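PDB 6NZX: cytochrome B5 from Hadesarchaea archaeon YNP_N21, which binds a heme and, as a cytochrome b5 domain protein, probably carries electrons. Local coordinates for residues R12-K16 with E17-A21; E55-G58 with R59-H62. All coordinates share one frame; numbering follows the deposited sequence.

Contact 1: R12-K16 with E17-A21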
ATOM      1  N   ARG A  12      -9.528   4.473  -0.235  1.00 20.15           N
ATOM      2  CA  ARG A  12     -10.524   3.578  -0.786  1.00 20.62           C
ATOM      3  C   ARG A  12      -9.929   2.210  -1.123  1.00 19.93           C
ATOM      4  O   ARG A  12     -10.692   1.260  -1.206  1.00 19.15           O
ATOM      5  CB  ARG A  12     -11.086   4.094  -2.110  1.00 22.55           C
ATOM      6  CG  ARG A  12     -11.828   5.416  -2.039  1.00 23.64           C
ATOM      7  CD  ARG A  12     -12.164   5.770  -3.466  1.00 24.82           C
ATOM      8  NE  ARG A  12     -12.565   7.145  -3.691  1.00 26.89           N
ATOM      9  CZ  ARG A  12     -12.744   7.658  -4.906  1.00 27.72           C
ATOM     10  NH1 ARG A  12     -13.048   8.935  -5.038  1.00 26.81           N
ATOM     11  NH2 ARG A  12     -12.602   6.886  -5.980  1.00 24.77           N
ATOM     12  N   TYR A  13      -8.613   2.142  -1.406  1.00 19.34           N
ATOM     13  CA  TYR A  13      -7.952   0.922  -1.897  1.00 20.09           C
ATOM     14  C   TYR A  13      -7.396   0.165  -0.688  1.00 21.41           C
ATOM     15  O   TYR A  13      -6.185   0.059  -0.504  1.00 20.25           O
ATOM     16  CB  TYR A  13      -6.881   1.260  -2.942  1.00 21.55           C
ATOM     17  CG  TYR A  13      -7.439   1.788  -4.237  1.00 20.58           C
ATOM     18  CD1 TYR A  13      -7.686   0.946  -5.302  1.00 20.01           C
ATOM     19  CD2 TYR A  13      -7.751   3.131  -4.391  1.00 20.68           C
ATOM     20  CE1 TYR A  13      -8.235   1.427  -6.485  1.00 21.74           C
ATOM     21  CE2 TYR A  13      -8.301   3.621  -5.567  1.00 20.23           C
ATOM     22  CZ  TYR A  13      -8.547   2.766  -6.623  1.00 20.31           C
ATOM     23  OH  TYR A  13      -9.111   3.231  -7.784  1.00 19.66           O
ATOM     24  N   ASN A  14      -8.319  -0.336   0.138  1.00 21.89           N
ATOM     25  CA  ASN A  14      -8.029  -0.767   1.494  1.00 23.50           C
ATOM     26  C   ASN A  14      -8.146  -2.286   1.617  1.00 24.74           C
ATOM     27  O   ASN A  14      -8.095  -2.807   2.721  1.00 28.27           O
ATOM     28  CB  ASN A  14      -8.941  -0.077   2.508  1.00 24.00           C
ATOM     29  CG  ASN A  14     -10.414  -0.345   2.285  1.00 24.52           C
ATOM     30  OD1 ASN A  14     -10.799  -1.131   1.419  1.00 26.35           O
ATOM     31  ND2 ASN A  14     -11.247   0.303   3.070  1.00 27.24           N
ATOM     32  N   GLY A  15      -8.317  -2.978   0.487  1.00 24.72           N
ATOM     33  CA  GLY A  15      -8.296  -4.418   0.454  1.00 27.67           C
ATOM     34  C   GLY A  15      -9.567  -5.058   1.005  1.00 31.23           C
ATOM     35  O   GLY A  15      -9.651  -6.277   1.028  1.00 34.33           O
ATOM     36  N   LYS A  16     -10.564  -4.250   1.400  1.00 33.14           N
ATOM     37  CA  LYS A  16     -11.798  -4.747   2.028  1.00 36.99           C
ATOM     38  C   LYS A  16     -12.935  -4.801   1.004  1.00 39.31           C
ATOM     39  O   LYS A  16     -13.011  -3.979   0.098  1.00 36.70           O
ATOM     40  CB  LYS A  16     -12.207  -3.851   3.201  1.00 37.44           C
ATOM     41  CG  LYS A  16     -11.185  -3.750   4.323  1.00 38.87           C
ATOM     42  CD  LYS A  16     -11.797  -3.301   5.629  1.00 42.36           C
ATOM     43  CE  LYS A  16     -10.783  -2.905   6.678  1.00 41.84           C
ATOM     44  NZ  LYS A  16     -11.114  -1.579   7.249  1.00 43.80           N
ATOM     45  N   GLU A  17     -13.813  -5.797   1.164  1.00 44.88           N
ATOM     46  CA  GLU A  17     -15.081  -5.892   0.431  1.00 47.58           C
ATOM     47  C   GLU A  17     -14.827  -5.891  -1.082  1.00 44.66           C
ATOM     48  O   GLU A  17     -15.600  -5.313  -1.838  1.00 48.76           O
ATOM     49  CB  GLU A  17     -16.003  -4.741   0.844  1.00 53.08           C
ATOM     50  CG  GLU A  17     -16.243  -4.684   2.343  1.00 55.40           C
ATOM     51  CD  GLU A  17     -16.991  -3.455   2.835  1.00 58.85           C
ATOM     52  OE1 GLU A  17     -18.171  -3.286   2.463  1.00 64.60           O
ATOM     53  OE2 GLU A  17     -16.384  -2.664   3.583  1.00 58.74           O
ATOM     54  N   GLY A  18     -13.737  -6.544  -1.505  1.00 39.85           N
ATOM     55  CA  GLY A  18     -13.414  -6.732  -2.919  1.00 34.21           C
ATOM     56  C   GLY A  18     -12.576  -5.604  -3.508  1.00 29.89           C
ATOM     57  O   GLY A  18     -12.228  -5.660  -4.669  1.00 29.83           O
ATOM     58  N   ALA A  19     -12.293  -4.556  -2.730  1.00 27.69           N
ATOM     59  CA  ALA A  19     -11.473  -3.417  -3.207  1.00 26.08           C
ATOM     60  C   ALA A  19     -10.008  -3.847  -3.265  1.00 24.80           C
ATOM     61  O   ALA A  19      -9.564  -4.640  -2.438  1.00 24.60           O
ATOM     62  CB  ALA A  19     -11.649  -2.230  -2.298  1.00 23.82           C
ATOM     63  N   PRO A  20      -9.203  -3.358  -4.231  1.00 23.75           N
ATOM     64  CA  PRO A  20      -7.773  -3.651  -4.229  1.00 22.31           C
ATOM     65  C   PRO A  20      -7.099  -3.062  -2.986  1.00 20.01           C
ATOM     66  O   PRO A  20      -7.633  -2.151  -2.335  1.00 19.03           O
ATOM     67  CB  PRO A  20      -7.226  -3.019  -5.525  1.00 21.59           C
ATOM     68  CG  PRO A  20      -8.451  -2.698  -6.342  1.00 22.36           C
ATOM     69  CD  PRO A  20      -9.593  -2.510  -5.361  1.00 23.04           C
ATOM     70  N   ALA A  21      -5.936  -3.621  -2.661  1.00 18.46           N
ATOM     71  CA  ALA A  21      -5.099  -3.156  -1.574  1.00 18.09           C
ATOM     72  C   ALA A  21      -3.866  -2.470  -2.184  1.00 17.00           C
ATOM     73  O   ALA A  21      -3.047  -3.098  -2.893  1.00 17.30           O
ATOM     74  CB  ALA A  21      -4.750  -4.312  -0.657  1.00 17.39           C
TER
HETATM   75  O   HOH W   1      -9.630  -7.096  -1.550  1.00 38.01           O
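The amide of Ala19 donates to the carbonyl of Lys16, N to O 3.0 Å and nearly straight (162°), and so closes the turn that reverses the chain; the N-H comes from well above the carbonyl plane, 54° out of it. The backbone of Lys16 is held on both sides, since its N also gives a hydrogen bond of 3.1 Å to Asn14 OD1. The first torsion of Asn14 (chi1 60°) sets CG between the backbone N and the carbonyl carbon, turning the side chain forward so that OD1 meets this N-H, which lies above the side-chain carbonyl plane. With an alanine in place of Asn14 the Lys16 N-H would probably lose its side-chain acceptor, leaving the approach to the turn freer to shift. A water ties the two arms together by donating to Gly15 O at 2.7 Å and to Ala19 O at 2.6 Å. Nearby the Gly15 N-H points to Pro20 O, although the place of that oxygen is less sure, and Gly15 CA makes a CA-H...O contact with Ala19 O at 3.2 Å. The methyl of Ala21 rests on Gly15 CA at 3.7 Å, where a side chain on Gly15 would be tight. Farther out, the Pro20 ring lies at the edge of the Tyr13 ring, CG 3.9 Å from Tyr13 CD1, and the Tyr13 ring also stacks with that of Tyr22. Ala19 CB lies 4.0 Å from Asn14 OD1. The long chains of Lys16 and Glu17 reach outward from the bend, their charged ends not in contact. An Asx turn at Asn14 thus leads into a type I' beta turn from Lys16 to Ala19, with positive phi at Glu17 and Gly18, in the connection between helix 7-11 and strand 22-25 of the cytochrome b5 domain.

Contact 2: E55-G58 with R59-H62. With HEM (protoporphyrin IX containing Fe), chain B.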
ATOM      1  N   GLU A  55       6.762   6.461   6.637  1.00 30.10           N
ATOM      2  CA  GLU A  55       7.334   6.520   7.971  1.00 36.97           C
ATOM      3  C   GLU A  55       7.306   5.145   8.642  1.00 34.83           C
ATOM      4  O   GLU A  55       8.253   4.809   9.331  1.00 42.74           O
ATOM      5  CB  GLU A  55       6.595   7.517   8.863  1.00 43.04           C
ATOM      6  CG  GLU A  55       7.177   8.917   8.809  1.00 48.73           C
ATOM      7  CD  GLU A  55       7.241   9.624  10.153  1.00 51.89           C
ATOM      8  OE1 GLU A  55       8.047   9.198  11.022  1.00 51.91           O
ATOM      9  OE2 GLU A  55       6.467  10.590  10.336  1.00 63.04           O
ATOM     10  N   SER A  56       6.241   4.372   8.406  1.00 30.31           N
ATOM     11  CA  SER A  56       5.962   3.090   9.082  1.00 29.53           C
ATOM     12  C   SER A  56       7.043   2.029   8.830  1.00 29.98           C
ATOM     13  O   SER A  56       7.082   1.035   9.540  1.00 31.28           O
ATOM     14  CB  SER A  56       4.603   2.550   8.665  1.00 29.09           C
ATOM     15  OG  SER A  56       3.562   3.455   9.015  1.00 27.41           O
ATOM     16  N   ILE A  57       7.877   2.196   7.799  1.00 31.95           N
ATOM     17  CA  ILE A  57       8.783   1.114   7.352  1.00 34.21           C
ATOM     18  C   ILE A  57       9.918   0.932   8.375  1.00 35.84           C
ATOM     19  O   ILE A  57      10.485  -0.163   8.487  1.00 34.60           O
ATOM     20  CB  ILE A  57       9.321   1.396   5.932  1.00 36.07           C
ATOM     21  CG1 ILE A  57       9.868   0.133   5.253  1.00 35.63           C
ATOM     22  CG2 ILE A  57      10.352   2.519   5.952  1.00 34.91           C
ATOM     23  CD1 ILE A  57       8.811  -0.901   4.896  1.00 36.30           C
ATOM     24  N   GLY A  58      10.227   2.006   9.118  1.00 38.52           N
ATOM     25  CA  GLY A  58      11.320   2.064  10.086  1.00 41.02           C
ATOM     26  C   GLY A  58      11.241   0.967  11.140  1.00 44.18           C
ATOM     27  O   GLY A  58      12.274   0.457  11.577  1.00 40.34           O
ATOM     28  N   ARG A  59      10.009   0.611  11.530  1.00 43.12           N
ATOM     29  CA  ARG A  59       9.731  -0.370  12.568  1.00 44.37           C
ATOM     30  C   ARG A  59       9.549  -1.779  11.968  1.00 43.30           C
ATOM     31  O   ARG A  59       9.568  -2.753  12.706  1.00 43.35           O
ATOM     32  CB  ARG A  59       8.502   0.094  13.359  1.00 49.95           C
ATOM     33  CG  ARG A  59       8.667   1.466  14.005  1.00 54.07           C
ATOM     34  CD  ARG A  59       7.368   2.232  14.219  1.00 57.47           C
ATOM     35  NE  ARG A  59       7.489   3.159  15.341  1.00 58.68           N
ATOM     36  CZ  ARG A  59       7.083   2.912  16.587  1.00 60.32           C
ATOM     37  NH1 ARG A  59       6.195   1.963  16.829  1.00 59.70           N
ATOM     38  NH2 ARG A  59       7.571   3.617  17.592  1.00 58.55           N
ATOM     39  N   ALA A  60       9.386  -1.892  10.640  1.00 38.34           N
ATOM     40  CA  ALA A  60       9.188  -3.192   9.969  1.00 36.84           C
ATOM     41  C   ALA A  60      10.433  -4.058  10.135  1.00 34.69           C
ATOM     42  O   ALA A  60      11.527  -3.513  10.217  1.00 30.14           O
ATOM     43  CB  ALA A  60       8.890  -2.984   8.501  1.00 36.94           C
ATOM     44  N   PRO A  61      10.310  -5.410  10.089  1.00 33.72           N
ATOM     45  CA  PRO A  61      11.465  -6.318  10.086  1.00 36.54           C
ATOM     46  C   PRO A  61      12.084  -6.503   8.692  1.00 37.24           C
ATOM     47  O   PRO A  61      12.654  -7.549   8.381  1.00 42.77           O
ATOM     48  CB  PRO A  61      10.843  -7.650  10.538  1.00 34.94           C
ATOM     49  CG  PRO A  61       9.463  -7.615   9.902  1.00 34.71           C
ATOM     50  CD  PRO A  61       9.044  -6.154   9.997  1.00 35.20           C
ATOM     51  N   HIS A  62      11.930  -5.483   7.848  1.00 39.50           N
ATOM     52  CA  HIS A  62      12.307  -5.522   6.454  1.00 35.81           C
ATOM     53  C   HIS A  62      12.430  -4.077   5.970  1.00 33.72           C
ATOM     54  O   HIS A  62      12.164  -3.145   6.744  1.00 33.81           O
ATOM     55  CB  HIS A  62      11.289  -6.347   5.645  1.00 35.44           C
ATOM     56  CG  HIS A  62       9.921  -5.750   5.537  1.00 36.85           C
ATOM     57  ND1 HIS A  62       9.658  -4.621   4.779  1.00 35.76           N
ATOM     58  CD2 HIS A  62       8.729  -6.150   6.046  1.00 34.87           C
ATOM     59  CE1 HIS A  62       8.363  -4.349   4.839  1.00 31.91           C
ATOM     60  NE2 HIS A  62       7.757  -5.286   5.592  1.00 32.27           N
TER
HETATM   61  CHA HEM B 101       6.498  -8.440   3.757  1.00 29.58           C
HETATM   62  CHB HEM B 101       6.078  -7.504   8.588  1.00 29.56           C
HETATM   63  CHC HEM B 101       5.335  -2.780   7.541  1.00 28.61           C
HETATM   64  CHD HEM B 101       5.427  -3.821   2.785  1.00 27.26           C
HETATM   65  C1A HEM B 101       6.501  -8.581   5.209  1.00 31.66           C
HETATM   66  C2A HEM B 101       6.770  -9.898   5.809  1.00 35.27           C
HETATM   67  C3A HEM B 101       6.640  -9.584   7.256  1.00 32.96           C
HETATM   68  C4A HEM B 101       6.334  -8.216   7.309  1.00 28.50           C
HETATM   69  CMA HEM B 101       6.811 -10.577   8.383  1.00 32.28           C
HETATM   70  CAA HEM B 101       7.113 -11.187   5.081  1.00 40.54           C
HETATM   71  CBA HEM B 101       8.601 -11.186   4.655  1.00 48.27           C
HETATM   72  CGA HEM B 101       8.843 -11.520   3.176  1.00 57.24           C
HETATM   73  O1A HEM B 101       9.802 -10.963   2.585  1.00 59.59           O
HETATM   74  O2A HEM B 101       8.107 -12.343   2.570  1.00 63.08           O
HETATM   75  C1B HEM B 101       5.777  -6.073   8.776  1.00 27.84           C
HETATM   76  C2B HEM B 101       5.621  -5.487  10.037  1.00 29.05           C
HETATM   77  C3B HEM B 101       5.409  -4.050   9.751  1.00 28.89           C
HETATM   78  C4B HEM B 101       5.497  -4.032   8.287  1.00 28.67           C
HETATM   79  CMB HEM B 101       5.646  -6.116  11.409  1.00 28.65           C
HETATM   80  CAB HEM B 101       5.086  -2.843  10.630  1.00 31.33           C
HETATM   81  CBB HEM B 101       6.250  -2.371  11.488  1.00 30.11           C
HETATM   82  C1C HEM B 101       5.333  -2.601   6.100  1.00 26.37           C
HETATM   83  C2C HEM B 101       5.100  -1.352   5.562  1.00 26.45           C
HETATM   84  C3C HEM B 101       5.083  -1.632   4.109  1.00 27.17           C
HETATM   85  C4C HEM B 101       5.347  -3.075   4.038  1.00 25.64           C
HETATM   86  CMC HEM B 101       4.898  -0.100   6.362  1.00 27.19           C
HETATM   87  CAC HEM B 101       4.953  -0.745   2.917  1.00 27.12           C
HETATM   88  CBC HEM B 101       5.028   0.568   2.988  1.00 27.81           C
HETATM   89  C1D HEM B 101       5.720  -5.245   2.610  1.00 27.93           C
HETATM   90  C2D HEM B 101       5.799  -5.816   1.344  1.00 29.60           C
HETATM   91  C3D HEM B 101       6.140  -7.211   1.612  1.00 28.78           C
HETATM   92  C4D HEM B 101       6.186  -7.230   3.010  1.00 29.13           C
HETATM   93  CMD HEM B 101       5.623  -5.155   0.004  1.00 30.77           C
HETATM   94  CAD HEM B 101       6.358  -8.336   0.608  1.00 28.96           C
HETATM   95  CBD HEM B 101       4.993  -8.989   0.349  1.00 28.50           C
HETATM   96  CGD HEM B 101       5.070 -10.208  -0.541  1.00 26.97           C
HETATM   97  O1D HEM B 101       4.021 -10.835  -0.806  1.00 24.73           O
HETATM   98  O2D HEM B 101       6.173 -10.573  -0.999  1.00 28.52           O
HETATM   99  NA  HEM B 101       6.223  -7.619   6.098  1.00 29.17           N
HETATM  100  NB  HEM B 101       5.717  -5.221   7.727  1.00 28.34           N
HETATM  101  NC  HEM B 101       5.464  -3.619   5.258  1.00 26.95           N
HETATM  102  ND  HEM B 101       5.944  -6.069   3.637  1.00 27.62           N
HETATM  103 FE   HEM B 101       5.851  -5.616   5.683  0.84 24.51          FE
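Ala60 N donates to Ile57 O (3.0 Å, N-H...O angle 141°) from high above the carbonyl plane, bending the chain, 3-10 at residues 55-57, round toward the heme. The bend puts the side chains of Ile57 and Ala60 beside His62, which binds the heme iron through NE2 at 1.9 Å. With chi1 at 67°, His62 CG stands between its backbone N and carbonyl carbon, and the imidazole reaches the porphyrin with its NE2 corner leading. Ala60 CB lies over the centre of one ring face, 3.8 Å above the plane. Ile57 comes at the ring obliquely: its CD1 is 3.5 Å from His62 CE1, the two side chains crossing at about a right angle. CG1 of Ile57 is anti to the backbone N (chi1 -161°), and the bend at chi2 then turns CD1 to where it touches both the imidazole and the porphyrin, 3.8 Å from HEM C2C. The same methyl meets Ala60 CB, and His62 ND1 is hydrogen-bonded to a residue adjoining the segments; packing and bond together probably limit the ring's rotation about its bond to iron. Pro61 CD lies 3.5 Å from HEM C2B and its CG near the CHB bridge, extending the apolar lining along the macrocycle. At the periphery Ser56 CB meets the HEM CMC methyl at 3.5 Å, while Arg59 CB is near the vinyl carbon CBB and the extended arginine chain leads out from the bend. His43 binds the iron as well, completing the bis-histidine ligation of cytochrome b5, while Lys69 and Ser35 hydrogen-bond to the heme. The bend lies in the long connection from strand 47-48 to strand 72-76, which lines this side of the heme, and His43 belongs to the short strand 42-43.

Contact 1 comes first along the chain, in the connection from helix 7-11 to strand 22-25, and contact 2 follows in the connection between strands 47-48 and 72-76. They stand on opposite sides of the chain's centre, their own centres about 22 Å apart and their nearest atoms about 14 Å apart, without touching. The four-stranded mixed sheet relates them: residues 12-21 lead into one of its two outermost strands, 22-25, and the connection holding residues 55-62 runs on to strand 72-76. Both lie in one cytochrome b5-like domain, but contact 2 forms part of the heme pocket, whereas contact 1 is a surface turn whose Ala21 side chain remains about 10 Å from the heme.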